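Local coordinates for protein orotate phosphoribosyltransferase (Aeropyrum pernix, PDB 2YZK) that probably catalyses the transfer of a ribosyl phosphate group from 5-phosphoribose 1-diphosphate to orotate, giving orotidine monophosphate in pyrimidine biosynthesis, at residues G15-S20 against S26-M31; S21-S26 against R145-G150; S121-I126 against A154-R159; L45-E50 against V161-L166; R88-R91 against G95-S98. All coordinates share one frame; numbering follows the deposited sequence.

Overall arrangement
Contact 3 is the buried one. Contact 4 is partly buried, and contacts 1, 2 and 5 lie at the surface. Contacts 1 and 2 both use strand 24-29, share S26 and touch each other. Contact 2 ties the N-terminal antiparallel sheet to the loop after strand 143-144. Contacts 3 and 4 pack helices against chain from either end of strand 159-162 in the parallel sheet. Contact 5 stands apart on the long loop between strands 84-87 and 108-113. Chemistry follows place. Contacts 3 and 4 are purely apolar, contact 1 is mainly aromatic with one backbone bond, contact 2 is ionic, and contact 5 is bridged by water.

Contact 1 of 5, residues G15-S20 against S26-M31; sequences GDFVLS and SVYIDM
F17 and Y28 make the tight part of this contact. The CB of Y28 lies over one face of the F17 ring, 3.6 Å from the ring centroid. This is a CH-pi contact, and CB is only 16° off the ring normal. It sits toward the rim of the ring, near F17 CE2 and CZ. F17 CD2 also comes 3.6 Å from V27 C, obliquely to the ring. Beyond its CB, Y28 turns a ring edge toward the face of F17, with the ring centroids 5.4 Å apart and the planes at 55°, a tilted edge-to-face pair. The CG of Y28 is anti to the backbone N (chi1 -172°). The ring runs past F17, and its end leads away from 15-20. This is the loose side: Y28 is exposed, although its CB is packed on the F17 face. D16, next to F17, points away from the other strand. At the other end, G15 N donates to S26 O over 2.8 Å. A CA-H...O contact from S26 CA to G15 O, 3.2 Å, runs the other way. S26 OG bonds to W175. Backbone bonds between F17 and S25 continue the pairing. The arrangement is a beta hairpin of strands 16-18 and 24-29. It belongs to the three-stranded antiparallel sheet, consistent with the hood that lies over the nucleobase site in type I phosphoribosyltransferases.

Contact 2 of 5, residues S21-S26 against R145-G150; sequences SGRRSS and RGEGAG
R23 reaches across to E147, and the two side chains come from opposite directions. The CB of R23 points toward the 145-150 segment. Its CG is anti to the carbonyl carbon, and the chain bends at chi3 (-76°). This brings the guanidinium over S21 OG, which lies 3.3 Å from its plane and above its centre. R23 NE is 4.2 Å from E147 OE2. R23 CZ is about as far from E147 OE1. The tip makes the bond: R23 NH2 donates to E147 OE1 over 3.1 Å, a weak bond within a salt bridge. E147 OE1 lies at the edge of the R23 guanidinium, near its plane, and the guanidinium and carboxylate planes stand 85° apart. E147 is held more firmly by R145, side-on with two nitrogens. R145 NE donates to E147 OE1 over 3.0 Å, nearly straight (173°), and R145 NH2 donates to E147 OE2. E147 OE1 accepts from both arginines. A water accepts a hydrogen bond from R145 NH2 and donates one to S25 OG. R145, a predicted orotate-binding residue, also packs on V115 and L19. The network joins the turn before strand 24-29 to the loop leading from strand 143-144 into helix 149-154.

Contact 3 of 5, residues S121-I126 against A154-R159; sequences SIAKSI and ARMGVR
No flat group takes part where M156 meets A123 and I126; the contact is made by apolar chains. One is an unbranched selenomethionine chain, and the others are short or branched aliphatic ones. M156 is the selenomethionine. Its CG lies between the backbone N and the carbonyl carbon (chi1 65°), and the chain bends at chi3 to lay its end on helix 120-131. The SE atom of M156 rests 3.6 Å from A123 CB. The terminal CE of M156 goes on to I126 and comes obliquely against its branch point, 3.3 Å from I126 CG2 and 3.4 Å from I126 CB. Both carbon pairs are tighter than usual van der Waals contact. V158 approaches I126 differently, tip to tip, with V158 CG2 4.0 Å from I126 CG2. The I126 methyl CG2 therefore touches both M156 and V158. M156 and V158 flank G157, the C-prime residue of a Schellman motif that ends helix 149-154. That turn brings the chain round toward strand 159-162. R130, later in helix 120-131, bonds through its guanidinium to M156 O. Toward the parallel sheet, I126 packs on V111 and V136, and V158 on A139. No hydrogen bond joins the two segments. The contact probably holds by dispersion and exclusion of water, and the approach of M156 CE to I126 is locally tight.

Contact 4 of 5, residues L45-E50 against V161-L166; sequences LDLLLE and VSVATL
V163 fits against L47 and L48 of helix 38-58. Its CG1 serves L47, while its CG2 reaches L48 and also the L47 backbone. CG1 is anti to the backbone N (chi1 172°), which leaves CG2 anti to the carbonyl carbon. The two branches thus spread toward neighbouring residues of the helix. V163 CG1 lies across L47, 3.6 Å from L47 CB and 3.7 Å from L47 CD1. V163 CG2 turns to the other residue and lies 3.9 Å from L48 CD2. It also comes within 3.9 Å of the carbonyl O of L47. Both leucines have CG anti to the carbonyl carbon. L47 keeps its second torsion near 180° (chi2 174°) and holds CD1 beside the valine. The CB bond of L48 points neither toward nor away from 161-166, but its CD2 end comes nearer. Each leucine crosses V163 at about a right angle. No hydrogen bond spans the contact.

Other apolar residues complete the packing. V51 of the same helix and L2 of helix 2-9 also touch V163, and L142 touches both V163 and L48. On another side of the helix, L45 packs on L78 of the second subunit. V163 stands where the chain turns a corner between strands 159-162 and 164-165. Strand 159-162 is the outermost strand of the five-stranded parallel sheet. This helix-against-strand packing at the sheet margin belongs to the alpha/beta, Rossmann-like core of type I phosphoribosyltransferases.

Contact 5 of 5, residues R88-R91 against G95-S98; sequences RPER and GTLS
E90, R91 and T96 meet around one water molecule. The water donates to R91 O over 2.9 Å. It also lies 2.7 Å from T96 OG1 in a hydrogen bond, and it gives a weak, long bond to E90 OE2. Three groups from both segments grip a single oxygen. Next to this water is the one close side-chain contact. The T96 methyl CG2 lies 3.8 Å from E90 CG, and E90 CB and CD are scarcely farther from it. E90 is bent at chi2 (-76°), so its carbon chain curls round the methyl, while OE2 comes only into weak contact with the water. The two side chains cross at about a right angle. In T96 the hydroxyl is anti to the carbonyl carbon, which turns OG1 to the water and leaves CG2 for E90.

Both segments belong to the long loop between strands 84-87 and 108-113. It corresponds in position to the flexible catalytic loop of type I phosphoribosyltransferases and carries R88, K92 and H94, predicted to bind 5-phosphoribose 1-diphosphate. That site is predicted to be shared between the two subunits.

A second water joins the limbs of the loop nearer its base. It donates to R88 O over 2.7 Å and is hydrogen-bonded to S98 OG at 2.9 Å. The R88 side chain turns elsewhere, and its NE forms a salt bridge with E101.

Contact 1 of 5, residues G15-S20 against S26-M31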
# COMPACT_ATOMS: atom_id res chain seq x y z
N GLY A 15 -0.49 -3.54 27.32
CA GLY A 15 -0.16 -4.95 27.47
C GLY A 15 1.25 -5.18 27.98
O GLY A 15 1.81 -4.35 28.69
N ASP A 16 1.81 -6.32 27.61
CA ASP A 16 3.16 -6.67 28.02
C ASP A 16 3.84 -7.20 26.77
O ASP A 16 3.61 -8.33 26.35
CB ASP A 16 3.10 -7.74 29.12
CG ASP A 16 4.47 -8.09 29.67
OD1 ASP A 16 5.42 -7.32 29.45
OD2 ASP A 16 4.58 -9.14 30.33
N PHE A 17 4.68 -6.37 26.17
CA PHE A 17 5.35 -6.72 24.93
C PHE A 17 6.86 -6.58 24.97
O PHE A 17 7.43 -5.99 25.89
CB PHE A 17 4.81 -5.84 23.80
CG PHE A 17 3.31 -5.67 23.83
CD1 PHE A 17 2.47 -6.66 23.34
CD2 PHE A 17 2.75 -4.53 24.40
CE1 PHE A 17 1.08 -6.51 23.41
CE2 PHE A 17 1.36 -4.37 24.47
CZ PHE A 17 0.53 -5.37 23.98
N VAL A 18 7.50 -7.14 23.94
CA VAL A 18 8.94 -7.07 23.76
C VAL A 18 9.10 -6.51 22.36
O VAL A 18 8.51 -7.03 21.42
CB VAL A 18 9.60 -8.46 23.82
CG1 VAL A 18 11.10 -8.33 23.59
CG2 VAL A 18 9.33 -9.11 25.16
N LEU A 19 9.89 -5.44 22.22
CA LEU A 19 10.10 -4.83 20.91
C LEU A 19 11.40 -5.33 20.27
O LEU A 19 12.28 -5.87 20.95
CB LEU A 19 10.15 -3.31 21.06
CG LEU A 19 9.04 -2.74 21.94
CD1 LEU A 19 9.16 -1.22 22.01
CD2 LEU A 19 7.67 -3.15 21.38
N SER A 20 11.52 -5.14 18.96
CA SER A 20 12.70 -5.57 18.22
C SER A 20 13.96 -4.85 18.70
O SER A 20 15.07 -5.21 18.33
CB SER A 20 12.51 -5.33 16.72
OG SER A 20 12.35 -3.96 16.43
N SER A 26 4.95 -1.58 27.80
CA SER A 26 3.58 -1.76 28.27
C SER A 26 2.62 -1.34 27.16
O SER A 26 1.40 -1.44 27.32
CB SER A 26 3.33 -0.89 29.51
OG SER A 26 3.40 0.49 29.20
N VAL A 27 3.17 -0.88 26.04
CA VAL A 27 2.34 -0.45 24.92
C VAL A 27 2.76 -1.04 23.58
O VAL A 27 3.95 -1.22 23.31
CB VAL A 27 2.34 1.09 24.79
CG1 VAL A 27 3.75 1.59 24.52
CG2 VAL A 27 1.39 1.53 23.68
N TYR A 28 1.77 -1.35 22.75
CA TYR A 28 2.01 -1.87 21.41
C TYR A 28 1.36 -0.86 20.48
O TYR A 28 0.19 -0.50 20.64
CB TYR A 28 1.36 -3.23 21.20
CG TYR A 28 1.77 -3.85 19.88
CD1 TYR A 28 2.97 -4.54 19.76
CD2 TYR A 28 0.98 -3.70 18.74
CE1 TYR A 28 3.39 -5.06 18.54
CE2 TYR A 28 1.39 -4.23 17.51
CZ TYR A 28 2.60 -4.90 17.42
OH TYR A 28 3.03 -5.42 16.22
N ILE A 29 2.12 -0.39 19.50
CA ILE A 29 1.63 0.60 18.55
C ILE A 29 1.34 -0.04 17.20
O ILE A 29 2.14 -0.83 16.70
CB ILE A 29 2.66 1.74 18.36
CG1 ILE A 29 2.84 2.51 19.66
CG2 ILE A 29 2.22 2.65 17.24
CD1 ILE A 29 1.84 3.65 19.88
N ASP A 30 0.18 0.27 16.63
CA ASP A 30 -0.17 -0.28 15.33
C ASP A 30 -1.02 0.72 14.55
O ASP A 30 -2.25 0.74 14.66
CB ASP A 30 -0.93 -1.59 15.47
CG ASP A 30 -1.09 -2.32 14.15
OD1 ASP A 30 -0.66 -1.75 13.12
OD2 ASP A 30 -1.64 -3.44 14.13
N MSE A 31 -0.35 1.55 13.76
CA MSE A 31 -1.01 2.57 12.97
C MSE A 31 -1.90 1.98 11.88
O MSE A 31 -2.78 2.66 11.34
CB MSE A 31 0.05 3.48 12.34
CG MSE A 31 -0.13 4.96 12.59
SE MSE A 31 -0.38 5.46 14.32
CE MSE A 31 0.67 4.34 15.25

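Contact 2 of 5, residues S21-S26 against R145-G150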
# COMPACT_ATOMS: atom_id res chain seq x y z
N SER A 21 13.77 -3.83 19.53
CA SER A 21 14.88 -3.07 20.08
C SER A 21 15.42 -3.85 21.28
O SER A 21 16.55 -3.63 21.72
CB SER A 21 14.40 -1.69 20.54
OG SER A 21 13.41 -1.82 21.55
N GLY A 22 14.60 -4.76 21.79
CA GLY A 22 14.99 -5.56 22.94
C GLY A 22 14.33 -5.06 24.21
O GLY A 22 14.33 -5.74 25.23
N ARG A 23 13.77 -3.85 24.15
CA ARG A 23 13.12 -3.26 25.31
C ARG A 23 11.75 -3.86 25.59
O ARG A 23 11.04 -4.27 24.67
CB ARG A 23 12.97 -1.75 25.12
CG ARG A 23 14.28 -0.97 25.21
CD ARG A 23 14.04 0.52 25.11
NE ARG A 23 13.77 0.96 23.74
CZ ARG A 23 14.70 1.06 22.80
NH1 ARG A 23 15.96 0.76 23.07
NH2 ARG A 23 14.36 1.46 21.58
N ARG A 24 11.39 -3.91 26.87
CA ARG A 24 10.08 -4.42 27.28
C ARG A 24 9.18 -3.19 27.28
O ARG A 24 9.60 -2.11 27.70
CB ARG A 24 10.15 -5.01 28.68
CG ARG A 24 8.85 -5.66 29.13
CD ARG A 24 8.95 -6.19 30.55
NE ARG A 24 7.71 -6.82 30.99
CZ ARG A 24 7.46 -7.19 32.24
NH1 ARG A 24 8.37 -6.97 33.18
NH2 ARG A 24 6.31 -7.77 32.54
N SER A 25 7.94 -3.35 26.82
CA SER A 25 7.02 -2.23 26.73
C SER A 25 5.62 -2.57 27.20
O SER A 25 5.15 -3.69 27.03
CB SER A 25 6.97 -1.73 25.28
OG SER A 25 6.06 -0.66 25.13
N SER A 26 4.95 -1.58 27.80
CA SER A 26 3.58 -1.76 28.27
C SER A 26 2.62 -1.34 27.16
O SER A 26 1.40 -1.44 27.32
CB SER A 26 3.33 -0.89 29.51
OG SER A 26 3.40 0.49 29.20
N ARG A 145 8.75 7.39 17.34
CA ARG A 145 8.96 6.82 18.66
C ARG A 145 9.94 7.67 19.47
O ARG A 145 10.00 7.55 20.69
CB ARG A 145 9.48 5.39 18.55
CG ARG A 145 8.47 4.39 18.00
CD ARG A 145 9.00 2.97 18.19
NE ARG A 145 9.25 2.71 19.60
CZ ARG A 145 8.33 2.27 20.46
NH1 ARG A 145 7.10 2.03 20.05
NH2 ARG A 145 8.65 2.11 21.74
N GLY A 146 10.69 8.52 18.78
CA GLY A 146 11.65 9.37 19.45
C GLY A 146 12.79 8.55 20.01
O GLY A 146 13.26 8.79 21.13
N GLU A 147 13.23 7.57 19.23
CA GLU A 147 14.30 6.69 19.67
C GLU A 147 15.49 6.64 18.70
O GLU A 147 16.01 5.57 18.37
CB GLU A 147 13.72 5.29 19.93
CG GLU A 147 12.68 5.32 21.06
CD GLU A 147 11.93 4.02 21.26
OE1 GLU A 147 12.06 3.11 20.42
OE2 GLU A 147 11.19 3.92 22.26
N GLY A 148 15.90 7.82 18.25
CA GLY A 148 17.05 7.91 17.36
C GLY A 148 16.83 8.06 15.86
O GLY A 148 17.79 8.33 15.14
N ALA A 149 15.60 7.91 15.38
CA ALA A 149 15.33 8.02 13.95
C ALA A 149 15.71 9.39 13.38
O ALA A 149 16.38 9.48 12.35
CB ALA A 149 13.86 7.73 13.66
N GLY A 150 15.27 10.45 14.05
CA GLY A 150 15.57 11.79 13.58
C GLY A 150 17.05 12.10 13.50
O GLY A 150 17.50 12.74 12.55
O HOH W 1 7.45 1.43 24.18

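Contact 3 of 5, residues S121-I126 against A154-R159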
# COMPACT_ATOMS: atom_id res chain seq x y z
N SER A 121 14.97 1.80 8.39
CA SER A 121 14.11 1.38 7.29
C SER A 121 13.92 2.55 6.33
O SER A 121 13.88 2.38 5.11
CB SER A 121 12.75 0.90 7.81
OG SER A 121 12.08 1.92 8.52
N ILE A 122 13.80 3.75 6.89
CA ILE A 122 13.63 4.95 6.08
C ILE A 122 14.95 5.26 5.37
O ILE A 122 14.96 5.60 4.19
CB ILE A 122 13.20 6.14 6.96
CG1 ILE A 122 11.84 5.83 7.59
CG2 ILE A 122 13.13 7.42 6.12
CD1 ILE A 122 11.36 6.77 8.70
N ALA A 123 16.05 5.11 6.10
CA ALA A 123 17.38 5.37 5.55
C ALA A 123 17.64 4.51 4.31
O ALA A 123 18.19 5.00 3.32
CB ALA A 123 18.45 5.09 6.61
N LYS A 124 17.24 3.24 4.38
CA LYS A 124 17.42 2.33 3.25
C LYS A 124 16.64 2.81 2.03
O LYS A 124 17.14 2.76 0.91
CB LYS A 124 16.98 0.91 3.64
CG LYS A 124 17.90 0.22 4.64
CD LYS A 124 17.51 -1.24 4.85
CE LYS A 124 18.57 -1.98 5.67
NZ LYS A 124 18.36 -3.46 5.71
N SER A 125 15.42 3.29 2.25
CA SER A 125 14.60 3.77 1.15
C SER A 125 15.24 5.01 0.53
O SER A 125 15.21 5.19 -0.70
CB SER A 125 13.19 4.11 1.64
OG SER A 125 12.58 2.96 2.20
N ILE A 126 15.83 5.86 1.37
CA ILE A 126 16.49 7.07 0.89
C ILE A 126 17.68 6.70 0.00
O ILE A 126 17.90 7.32 -1.04
CB ILE A 126 17.01 7.93 2.06
CG1 ILE A 126 15.84 8.34 2.97
CG2 ILE A 126 17.72 9.16 1.52
CD1 ILE A 126 14.91 9.40 2.39
N ALA A 154 19.18 12.75 10.14
CA ALA A 154 19.80 14.06 10.06
C ALA A 154 21.24 13.92 9.58
O ALA A 154 21.76 14.79 8.88
CB ALA A 154 19.77 14.75 11.42
N ARG A 155 21.87 12.81 9.96
CA ARG A 155 23.26 12.56 9.58
C ARG A 155 23.42 12.21 8.10
O ARG A 155 24.55 12.15 7.61
CB ARG A 155 23.87 11.47 10.45
CG ARG A 155 24.20 11.94 11.86
CD ARG A 155 25.09 10.95 12.61
NE ARG A 155 24.37 9.74 13.02
CZ ARG A 155 23.41 9.71 13.94
NH1 ARG A 155 23.04 10.83 14.55
NH2 ARG A 155 22.83 8.57 14.26
N MSE A 156 22.32 11.96 7.41
CA MSE A 156 22.40 11.66 5.98
C MSE A 156 21.59 12.68 5.19
O MSE A 156 21.07 12.39 4.12
CB MSE A 156 21.94 10.23 5.68
CG MSE A 156 20.48 9.91 5.94
SE MSE A 156 20.15 8.15 5.60
CE MSE A 156 19.87 8.19 3.82
N GLY A 157 21.50 13.89 5.74
CA GLY A 157 20.80 14.98 5.08
C GLY A 157 19.31 14.83 4.87
O GLY A 157 18.76 15.28 3.86
N VAL A 158 18.64 14.21 5.84
CA VAL A 158 17.19 14.04 5.75
C VAL A 158 16.51 14.55 7.02
O VAL A 158 16.92 14.22 8.13
CB VAL A 158 16.83 12.55 5.53
CG1 VAL A 158 15.31 12.38 5.54
CG2 VAL A 158 17.41 12.07 4.20
N ARG A 159 15.49 15.38 6.84
CA ARG A 159 14.75 15.95 7.96
C ARG A 159 13.51 15.12 8.22
O ARG A 159 12.64 15.00 7.36
CB ARG A 159 14.33 17.39 7.64
CG ARG A 159 13.55 18.06 8.76
CD ARG A 159 12.87 19.36 8.31
NE ARG A 159 11.96 19.11 7.20
CZ ARG A 159 10.87 19.83 6.94
NH1 ARG A 159 10.55 20.85 7.72
NH2 ARG A 159 10.11 19.52 5.90

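Contact 4 of 5, residues L45-E50 against V161-L166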
# COMPACT_ATOMS: atom_id res chain seq x y z
N LEU A 45 -4.74 11.46 7.52
CA LEU A 45 -4.30 12.01 6.25
C LEU A 45 -4.24 13.53 6.30
O LEU A 45 -3.29 14.13 5.79
CB LEU A 45 -5.23 11.56 5.12
CG LEU A 45 -5.09 10.11 4.66
CD1 LEU A 45 -6.14 9.82 3.61
CD2 LEU A 45 -3.69 9.88 4.09
N ASP A 46 -5.24 14.15 6.91
CA ASP A 46 -5.25 15.60 6.99
C ASP A 46 -4.07 16.11 7.81
O ASP A 46 -3.47 17.13 7.47
CB ASP A 46 -6.56 16.10 7.60
CG ASP A 46 -7.75 15.83 6.70
OD1 ASP A 46 -7.59 15.90 5.46
OD2 ASP A 46 -8.86 15.57 7.22
N LEU A 47 -3.73 15.40 8.88
CA LEU A 47 -2.61 15.80 9.72
C LEU A 47 -1.29 15.61 8.97
O LEU A 47 -0.36 16.40 9.12
CB LEU A 47 -2.61 15.00 11.03
CG LEU A 47 -3.74 15.35 12.00
CD1 LEU A 47 -3.71 14.39 13.18
CD2 LEU A 47 -3.59 16.79 12.48
N LEU A 48 -1.20 14.55 8.17
CA LEU A 48 0.01 14.28 7.39
C LEU A 48 0.21 15.38 6.34
O LEU A 48 1.33 15.84 6.11
CB LEU A 48 -0.07 12.92 6.70
CG LEU A 48 0.17 11.71 7.61
CD1 LEU A 48 -0.35 10.45 6.95
CD2 LEU A 48 1.66 11.58 7.90
N LEU A 49 -0.88 15.80 5.72
CA LEU A 49 -0.80 16.84 4.70
C LEU A 49 -0.35 18.14 5.35
O LEU A 49 0.47 18.87 4.81
CB LEU A 49 -2.17 17.03 4.03
CG LEU A 49 -2.53 15.88 3.07
CD1 LEU A 49 -4.00 15.93 2.69
CD2 LEU A 49 -1.64 15.98 1.84
N GLU A 50 -0.89 18.39 6.54
CA GLU A 50 -0.55 19.58 7.30
C GLU A 50 0.94 19.65 7.67
O GLU A 50 1.60 20.66 7.43
CB GLU A 50 -1.40 19.64 8.57
CG GLU A 50 -1.07 20.77 9.51
CD GLU A 50 -2.04 20.82 10.68
OE1 GLU A 50 -3.24 21.08 10.45
OE2 GLU A 50 -1.60 20.59 11.83
N VAL A 161 9.97 14.50 9.91
CA VAL A 161 8.85 15.27 10.43
C VAL A 161 7.76 14.27 10.82
O VAL A 161 7.52 13.30 10.10
CB VAL A 161 8.28 16.25 9.37
CG1 VAL A 161 7.10 17.01 9.96
CG2 VAL A 161 9.37 17.22 8.93
N SER A 162 7.12 14.49 11.96
CA SER A 162 6.08 13.57 12.41
C SER A 162 4.83 14.29 12.88
O SER A 162 4.90 15.44 13.33
CB SER A 162 6.61 12.71 13.57
OG SER A 162 6.95 13.52 14.68
N VAL A 163 3.69 13.63 12.75
CA VAL A 163 2.43 14.22 13.20
C VAL A 163 2.48 14.26 14.72
O VAL A 163 2.07 15.25 15.34
CB VAL A 163 1.22 13.38 12.74
CG1 VAL A 163 -0.06 13.91 13.38
CG2 VAL A 163 1.09 13.46 11.22
N ALA A 164 2.99 13.20 15.33
CA ALA A 164 3.10 13.15 16.78
C ALA A 164 4.22 12.22 17.24
O ALA A 164 4.71 11.39 16.48
CB ALA A 164 1.77 12.69 17.39
N THR A 165 4.63 12.39 18.49
CA THR A 165 5.66 11.54 19.05
C THR A 165 4.96 10.60 20.01
O THR A 165 3.89 10.91 20.52
CB THR A 165 6.72 12.34 19.84
OG1 THR A 165 6.10 12.97 20.97
CG2 THR A 165 7.37 13.40 18.95
N LEU A 166 5.57 9.44 20.24
CA LEU A 166 5.02 8.45 21.15
C LEU A 166 4.89 9.05 22.54
O LEU A 166 3.88 8.85 23.22
CB LEU A 166 5.93 7.22 21.18
CG LEU A 166 5.57 6.13 22.19
CD1 LEU A 166 4.17 5.61 21.91
CD2 LEU A 166 6.60 5.01 22.11

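Contact 5 of 5, residues R88-R91 against G95-S98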
# COMPACT_ATOMS: atom_id res chain seq x y z
N ARG A 88 10.44 -1.43 -1.15
CA ARG A 88 10.20 -2.51 -0.21
C ARG A 88 11.50 -3.16 0.24
O ARG A 88 12.46 -3.23 -0.52
CB ARG A 88 9.31 -3.58 -0.85
CG ARG A 88 9.98 -4.38 -1.94
CD ARG A 88 9.28 -5.71 -2.17
NE ARG A 88 7.99 -5.57 -2.84
CZ ARG A 88 7.13 -6.57 -3.01
NH1 ARG A 88 7.42 -7.78 -2.57
NH2 ARG A 88 5.98 -6.36 -3.65
N PRO A 89 11.54 -3.63 1.49
CA PRO A 89 12.75 -4.29 2.00
C PRO A 89 12.78 -5.70 1.41
O PRO A 89 11.93 -6.53 1.72
CB PRO A 89 12.53 -4.29 3.51
CG PRO A 89 11.03 -4.41 3.63
CD PRO A 89 10.54 -3.45 2.56
N GLU A 90 13.75 -5.96 0.54
CA GLU A 90 13.88 -7.26 -0.12
C GLU A 90 14.70 -8.26 0.69
O GLU A 90 15.60 -7.88 1.44
CB GLU A 90 14.55 -7.08 -1.49
CG GLU A 90 13.81 -6.16 -2.46
CD GLU A 90 12.58 -6.80 -3.07
OE1 GLU A 90 11.94 -6.17 -3.94
OE2 GLU A 90 12.25 -7.95 -2.70
N ARG A 91 14.37 -9.54 0.55
CA ARG A 91 15.10 -10.61 1.23
C ARG A 91 16.52 -10.58 0.66
O ARG A 91 16.70 -10.50 -0.55
CB ARG A 91 14.43 -11.95 0.94
CG ARG A 91 13.46 -12.32 2.04
CD ARG A 91 12.16 -12.91 1.55
NE ARG A 91 12.30 -14.36 1.40
CZ ARG A 91 11.92 -15.24 2.32
NH1 ARG A 91 12.52 -15.27 3.50
NH2 ARG A 91 10.96 -16.11 2.05
N GLY A 95 20.26 -12.08 -5.01
CA GLY A 95 20.61 -11.44 -6.26
C GLY A 95 19.59 -10.41 -6.70
O GLY A 95 19.57 -9.99 -7.85
N THR A 96 18.74 -9.99 -5.77
CA THR A 96 17.72 -9.00 -6.06
C THR A 96 18.33 -7.61 -6.15
O THR A 96 19.22 -7.26 -5.37
CB THR A 96 16.64 -8.98 -4.97
OG1 THR A 96 16.03 -10.27 -4.87
CG2 THR A 96 15.57 -7.95 -5.30
N LEU A 97 17.86 -6.82 -7.11
CA LEU A 97 18.33 -5.46 -7.29
C LEU A 97 17.17 -4.55 -6.88
O LEU A 97 16.05 -4.70 -7.37
CB LEU A 97 18.70 -5.21 -8.75
CG LEU A 97 19.80 -6.10 -9.35
CD1 LEU A 97 19.87 -5.89 -10.85
CD2 LEU A 97 21.13 -5.79 -8.69
N SER A 98 17.45 -3.61 -5.98
CA SER A 98 16.42 -2.70 -5.50
C SER A 98 15.88 -1.80 -6.60
O SER A 98 16.53 -1.58 -7.62
CB SER A 98 16.97 -1.84 -4.36
OG SER A 98 17.28 -2.63 -3.23
O HOH W 2 14.72 -2.43 -1.84
O HOH W 3 14.67 -10.23 -2.59